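Local coordinates for protein SusD homolog (Bacteroides thetaiotaomicron VPI-5482, PDB 3FDH) that probably binds glycans at the outer membrane as a SusD/RagB-family sugar-binding lipoprotein of a gut bacterium, at residues G200-R204 and L332-L338. Sequence-based numbering, arbitrary orientation.
Sequences GLKAR and LMSYHEL
Arg204, on helix 191-208, reaches the first turn of helix 335-348 and meets Glu337 there in a side-on salt bridge, joining two helices of the largely helical SusD-like fold. Its CB, CG and CD all pass Glu337 OE2 at similar range, Arg204 CG at 3.8 Å, the two side chains crossing at about a right angle. A bend at chi3 (-78°) then sets the guanidinium edge to edge with the carboxylate, nearly coplanar (4°). Arg204 NE donates to Glu337 OE2 at 2.9 Å, and Arg204 NH2 to Glu337 OE1 at 2.7 Å, almost straight (178°); both oxygens use their syn lone pairs. Arg204 NH2 also bonds weakly to Leu332 O (3.1 Å), in the classic beta bulge that Leu332 and Met333 form against Ala238, and NH1 bonds weakly to Tyr118 OH. The extended selenomethionine Met333 runs close by, its CG 3.7 Å from Arg204 NH2 and its CE 3.3 Å from Gly200 O. Leu338 CD1 rests on Gly200 CA. Ser334 N-caps the second helix, its OG accepting from Glu337 N, which helps to place the glutamate. Glu433, close to Glu337 OE2, makes a long, weak ion pair with Arg204 NE; the guanidinium charge probably eases the repulsion between the two carboxylates, while the paired bonds fix its rotation.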
ATOM      1  N   GLY A 200      -5.151 -10.112  -9.910  1.00 27.91           N
ATOM      2  CA  GLY A 200      -5.173  -8.700  -9.509  1.00 27.52           C
ATOM      3  C   GLY A 200      -3.770  -8.249  -9.384  1.00 26.38           C
ATOM      4  O   GLY A 200      -3.407  -7.132  -9.844  1.00 28.96           O
ATOM      5  N   LEU A 201      -2.929  -9.152  -8.853  1.00 26.85           N
ATOM      6  CA  LEU A 201      -1.490  -8.806  -8.658  1.00 27.62           C
ATOM      7  C   LEU A 201      -0.760  -8.745 -10.009  1.00 27.66           C
ATOM      8  O   LEU A 201       0.123  -7.912 -10.242  1.00 28.85           O
ATOM      9  CB  LEU A 201      -0.806  -9.770  -7.681  1.00 29.48           C
ATOM     10  CG  LEU A 201      -1.206  -9.675  -6.204  1.00 30.37           C
ATOM     11  CD1 LEU A 201      -0.530 -10.801  -5.408  1.00 24.61           C
ATOM     12  CD2 LEU A 201      -0.860  -8.310  -5.636  1.00 26.23           C
ATOM     13  N   LYS A 202      -1.156  -9.623 -10.923  1.00 28.93           N
ATOM     14  CA  LYS A 202      -0.610  -9.566 -12.261  1.00 29.20           C
ATOM     15  C   LYS A 202      -0.934  -8.227 -12.902  1.00 28.16           C
ATOM     16  O   LYS A 202      -0.147  -7.668 -13.638  1.00 30.00           O
ATOM     17  CB  LYS A 202      -1.083 -10.728 -13.157  1.00 29.91           C
ATOM     18  CG  LYS A 202      -0.357 -12.049 -12.797  1.00 30.40           C
ATOM     19  CD  LYS A 202      -0.510 -13.172 -13.802  1.00 34.95           C
ATOM     20  CE  LYS A 202       0.374 -12.953 -14.980  1.00 42.66           C
ATOM     21  NZ  LYS A 202       0.419 -14.118 -15.877  1.00 39.12           N
ATOM     22  N   ALA A 203      -2.087  -7.687 -12.602  1.00 29.15           N
ATOM     23  CA  ALA A 203      -2.454  -6.384 -13.155  1.00 29.24           C
ATOM     24  C   ALA A 203      -1.568  -5.323 -12.521  1.00 31.10           C
ATOM     25  O   ALA A 203      -0.958  -4.490 -13.204  1.00 30.17           O
ATOM     26  CB  ALA A 203      -3.914  -6.085 -12.928  1.00 27.14           C
ATOM     27  N   ARG A 204      -1.479  -5.357 -11.191  1.00 32.43           N
ATOM     28  CA  ARG A 204      -0.680  -4.352 -10.466  1.00 30.47           C
ATOM     29  C   ARG A 204       0.740  -4.326 -10.969  1.00 29.41           C
ATOM     30  O   ARG A 204       1.339  -3.273 -11.216  1.00 30.83           O
ATOM     31  CB  ARG A 204      -0.662  -4.654  -8.958  1.00 30.62           C
ATOM     32  CG  ARG A 204       0.363  -3.837  -8.161  1.00 27.58           C
ATOM     33  CD  ARG A 204       0.429  -4.296  -6.685  1.00 29.60           C
ATOM     34  NE  ARG A 204      -0.664  -3.798  -5.827  1.00 31.20           N
ATOM     35  CZ  ARG A 204      -0.692  -3.999  -4.513  1.00 33.63           C
ATOM     36  NH1 ARG A 204       0.267  -4.700  -3.923  1.00 35.94           N
ATOM     37  NH2 ARG A 204      -1.641  -3.479  -3.779  1.00 35.06           N
ATOM     38  N   LEU A 332      -4.451  -5.867   1.313  1.00 26.65           N
ATOM     39  CA  LEU A 332      -3.275  -6.315   0.546  1.00 27.95           C
ATOM     40  C   LEU A 332      -3.480  -5.871  -0.886  1.00 29.21           C
ATOM     41  O   LEU A 332      -2.526  -5.550  -1.592  1.00 30.83           O
ATOM     42  CB  LEU A 332      -3.002  -7.797   0.649  1.00 27.70           C
ATOM     43  CG  LEU A 332      -2.478  -8.278   2.006  1.00 29.73           C
ATOM     44  CD1 LEU A 332      -2.136  -9.793   1.967  1.00 29.64           C
ATOM     45  CD2 LEU A 332      -1.248  -7.500   2.450  1.00 33.08           C
HETATM   46  N   MSE A 333      -4.745  -5.844  -1.296  1.00 29.68           N
HETATM   47  CA  MSE A 333      -5.082  -5.255  -2.588  1.00 28.97           C
HETATM   48  C   MSE A 333      -6.560  -5.053  -2.644  1.00 29.30           C
HETATM   49  O   MSE A 333      -7.338  -6.010  -2.470  1.00 27.99           O
HETATM   50  CB  MSE A 333      -4.553  -6.071  -3.773  1.00 31.24           C
HETATM   51  CG  MSE A 333      -4.590  -5.235  -5.088  1.00 31.16           C
HETATM   52 SE   MSE A 333      -4.299  -6.255  -6.720  0.75 22.98          SE
HETATM   53  CE  MSE A 333      -4.908  -4.877  -7.939  1.00 23.61           C
ATOM     54  N   SER A 334      -6.931  -3.785  -2.832  1.00 29.08           N
ATOM     55  CA  SER A 334      -8.334  -3.381  -2.849  1.00 28.15           C
ATOM     56  C   SER A 334      -9.031  -3.463  -4.190  1.00 28.99           C
ATOM     57  O   SER A 334      -8.432  -3.440  -5.267  1.00 29.40           O
ATOM     58  CB  SER A 334      -8.477  -1.985  -2.301  1.00 28.04           C
ATOM     59  OG  SER A 334      -7.854  -1.042  -3.151  1.00 26.77           O
ATOM     60  N   TYR A 335     -10.357  -3.570  -4.090  1.00 27.56           N
ATOM     61  CA  TYR A 335     -11.163  -3.552  -5.270  1.00 28.22           C
ATOM     62  C   TYR A 335     -11.011  -2.206  -5.952  1.00 26.71           C
ATOM     63  O   TYR A 335     -10.898  -2.125  -7.178  1.00 25.61           O
ATOM     64  CB  TYR A 335     -12.620  -3.817  -4.935  1.00 27.47           C
ATOM     65  CG  TYR A 335     -13.592  -3.658  -6.093  1.00 28.07           C
ATOM     66  CD1 TYR A 335     -13.566  -4.491  -7.195  1.00 27.63           C
ATOM     67  CD2 TYR A 335     -14.578  -2.669  -6.055  1.00 28.29           C
ATOM     68  CE1 TYR A 335     -14.459  -4.312  -8.240  1.00 28.76           C
ATOM     69  CE2 TYR A 335     -15.488  -2.513  -7.076  1.00 31.45           C
ATOM     70  CZ  TYR A 335     -15.432  -3.323  -8.157  1.00 34.77           C
ATOM     71  OH  TYR A 335     -16.379  -3.142  -9.151  1.00 30.87           O
ATOM     72  N   HIS A 336     -10.929  -1.144  -5.155  1.00 27.68           N
ATOM     73  CA  HIS A 336     -10.815   0.202  -5.744  1.00 27.95           C
ATOM     74  C   HIS A 336      -9.516   0.317  -6.502  1.00 29.51           C
ATOM     75  O   HIS A 336      -9.499   0.880  -7.584  1.00 27.86           O
ATOM     76  CB  HIS A 336     -11.064   1.413  -4.791  1.00 30.05           C
ATOM     77  CG  HIS A 336     -10.313   1.383  -3.504  1.00 26.90           C
ATOM     78  ND1 HIS A 336     -10.781   0.704  -2.387  1.00 29.00           N
ATOM     79  CD2 HIS A 336      -9.149   1.979  -3.137  1.00 29.46           C
ATOM     80  CE1 HIS A 336      -9.914   0.873  -1.398  1.00 32.31           C
ATOM     81  NE2 HIS A 336      -8.907   1.622  -1.837  1.00 27.91           N
ATOM     82  N   GLU A 337      -8.442  -0.218  -5.936  1.00 29.98           N
ATOM     83  CA  GLU A 337      -7.148  -0.172  -6.634  1.00 29.53           C
ATOM     84  C   GLU A 337      -7.275  -0.881  -7.979  1.00 29.93           C
ATOM     85  O   GLU A 337      -6.770  -0.429  -9.004  1.00 31.55           O
ATOM     86  CB  GLU A 337      -5.994  -0.816  -5.842  1.00 30.06           C
ATOM     87  CG  GLU A 337      -4.760  -0.894  -6.684  1.00 29.18           C
ATOM     88  CD  GLU A 337      -3.590  -1.650  -6.082  1.00 32.03           C
ATOM     89  OE1 GLU A 337      -3.534  -1.952  -4.866  1.00 32.28           O
ATOM     90  OE2 GLU A 337      -2.726  -2.003  -6.877  1.00 30.53           O
ATOM     91  N   LEU A 338      -7.986  -1.984  -7.986  1.00 30.20           N
ATOM     92  CA  LEU A 338      -8.108  -2.760  -9.233  1.00 29.89           C
ATOM     93  C   LEU A 338      -8.888  -1.959 -10.284  1.00 29.18           C
ATOM     94  O   LEU A 338      -8.616  -1.990 -11.486  1.00 29.74           O
ATOM     95  CB  LEU A 338      -8.781  -4.107  -8.954  1.00 29.26           C
ATOM     96  CG  LEU A 338      -8.816  -5.092 -10.107  1.00 25.39           C
ATOM     97  CD1 LEU A 338      -7.453  -5.700 -10.318  1.00 28.18           C
ATOM     98  CD2 LEU A 338      -9.914  -6.159  -9.824  1.00 27.83           C
TER